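Local coordinates for Lmo2349 protein (Listeria monocytogenes, PDB 4GVO) that probably binds cystine or a related amino acid as the extracellular solute-binding component of an ABC transporter, at residues A[223-226]-A[227-231]. Residues are numbered along the deposited sequence; the frame is centred on the assembly and turned at random.
Sequences DGTL and KKLSE
Three successive backbone bonds join Gly224, Thr225 and Leu226 to Lys228, Leu229 and Ser230, the four-residue spacing that defines an alpha-helix. Leu229 N reaches Thr225 O at 2.9 Å. The bond that opens the helix, Lys228 N to Gly224 O, measures 3.2 Å. Gly224 is the N-cap, and its phi of 86° would press a beta carbon against the preceding carbonyl, which accounts for glycine at this turn between helices 207-222 and 225-234. Before it, Asp223 folds back in an Asx turn: OD1 accepts Thr225 N at 3.0 Å and also Thr225 OG1, both donors coming from one face of the carboxylate. Thr225 OG1 lies beside its own backbone N (chi1 -61°), which lets hydroxyl and amide converge on that oxygen, while OD2 forms a salt bridge with Arg45.

The tight part is the face toward helix 34-44. Leu226 is buried against Tyr34 and Leu38, and also meets Ile220 and Ile221 of helix 207-222. Ser230 is likewise buried; its backbone N-H bonds to Leu226 O, N to O 2.9 Å, and its OG bonds to Ser239 of the C-terminal segment. Thr225 and Leu229 run side by side but touch lightly, CG2 to CD1 at 4.1 Å in one of the two conformers of Leu229. Looser still is Lys228: its CG passes Gly224 O at 3.7 Å before the exposed chain leads away. Lys227 instead bends at chi2 and chi4, bringing NZ to Glu231 OE1 in one of two Glu231 conformers, at a doubtfully short distance; NZ also bonds Ser239. The Asp223 carboxylate, paired with Arg45, may still interact favourably with the helix N-terminus while OD1 takes up the Thr225 amide.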
loop_
_atom_site.group_PDB
_atom_site.type_symbol
_atom_site.label_atom_id
_atom_site.label_comp_id
_atom_site.label_asym_id
_atom_site.label_seq_id
_atom_site.Cartn_x
_atom_site.Cartn_y
_atom_site.Cartn_z
ATOM N N ASP A 223 -17.790 -4.958 -15.354
ATOM C CA ASP A 223 -17.780 -4.294 -16.646
ATOM C C ASP A 223 -16.399 -4.054 -17.277
ATOM O O ASP A 223 -16.313 -3.438 -18.344
ATOM C CB ASP A 223 -18.657 -3.038 -16.624
ATOM C CG ASP A 223 -18.014 -1.852 -15.936
ATOM O OD1 ASP A 223 -16.822 -1.936 -15.578
ATOM O OD2 ASP A 223 -18.725 -0.832 -15.785
ATOM N N GLY A 224 -15.346 -4.584 -16.642
ATOM C CA GLY A 224 -14.008 -4.487 -17.161
ATOM C C GLY A 224 -13.268 -3.227 -16.774
ATOM O O GLY A 224 -12.126 -3.050 -17.162
ATOM N N THR A 225 -13.890 -2.390 -15.962
ATOM C CA THR A 225 -13.264 -1.113 -15.562
ATOM C C THR A 225 -12.041 -1.359 -14.669
ATOM O O THR A 225 -11.032 -0.666 -14.810
ATOM C CB THR A 225 -14.298 -0.175 -14.898
ATOM O OG1 THR A 225 -15.318 0.075 -15.873
ATOM C CG2 THR A 225 -13.648 1.163 -14.464
ATOM N N LEU A 226 -12.078 -2.326 -13.759
ATOM C CA LEU A 226 -10.911 -2.535 -12.910
ATOM C C LEU A 226 -9.733 -3.015 -13.711
ATOM O O LEU A 226 -8.597 -2.634 -13.419
ATOM C CB LEU A 226 -11.193 -3.460 -11.734
ATOM C CG LEU A 226 -10.203 -3.320 -10.556
ATOM C CD1 LEU A 226 -10.408 -1.990 -9.846
ATOM C CD2 LEU A 226 -10.375 -4.476 -9.584
ATOM N N LYS A 227 -9.993 -3.868 -14.704
ATOM C CA LYS A 227 -8.909 -4.272 -15.615
ATOM C C LYS A 227 -8.222 -3.074 -16.281
ATOM O O LYS A 227 -6.993 -2.965 -16.312
ATOM C CB LYS A 227 -9.426 -5.254 -16.663
ATOM C CG LYS A 227 -8.424 -5.606 -17.743
ATOM C CD LYS A 227 -7.291 -6.410 -17.173
ATOM C CE LYS A 227 -6.095 -6.619 -18.168
ATOM N NZ LYS A 227 -5.372 -5.361 -18.537
ATOM N N LYS A 228 -9.026 -2.168 -16.793
ATOM C CA LYS A 228 -8.506 -0.975 -17.455
ATOM C C LYS A 228 -7.741 -0.041 -16.484
ATOM O O LYS A 228 -6.659 0.459 -16.796
ATOM C CB LYS A 228 -9.628 -0.220 -18.176
ATOM C CG LYS A 228 -10.158 -0.942 -19.420
ATOM C CD LYS A 228 -11.397 -0.278 -20.005
ATOM C CE LYS A 228 -11.808 -0.917 -21.319
ATOM N NZ LYS A 228 -11.028 -0.353 -22.470
ATOM N N LEU A 229 -8.303 0.159 -15.305
ATOM C CA LEU A 229 -7.691 1.049 -14.306
ATOM C C LEU A 229 -6.365 0.467 -13.844
ATOM O O LEU A 229 -5.384 1.176 -13.717
ATOM C CB LEU A 229 -8.577 1.248 -13.064
ATOM C CG LEU A 229 -9.716 2.259 -13.081
ATOM C CD1 LEU A 229 -10.588 2.089 -11.857
ATOM C CD2 LEU A 229 -9.132 3.662 -13.203
ATOM N N SER A 230 -6.349 -0.841 -13.562
ATOM C CA SER A 230 -5.117 -1.461 -13.114
ATOM C C SER A 230 -4.057 -1.480 -14.210
ATOM O O SER A 230 -2.905 -1.275 -13.937
ATOM C CB SER A 230 -5.367 -2.861 -12.560
ATOM O OG SER A 230 -5.896 -3.740 -13.548
ATOM N N GLU A 231 -4.435 -1.682 -15.470
ATOM C CA GLU A 231 -3.440 -1.591 -16.534
ATOM C C GLU A 231 -2.818 -0.193 -16.608
ATOM O O GLU A 231 -1.595 -0.045 -16.720
ATOM C CB GLU A 231 -4.028 -1.983 -17.892
ATOM C CG GLU A 231 -2.994 -1.836 -19.007
ATOM C CD GLU A 231 -2.896 -3.017 -19.949
ATOM O OE1 GLU A 231 -3.480 -4.083 -19.667
ATOM O OE2 GLU A 231 -2.204 -2.878 -20.977
#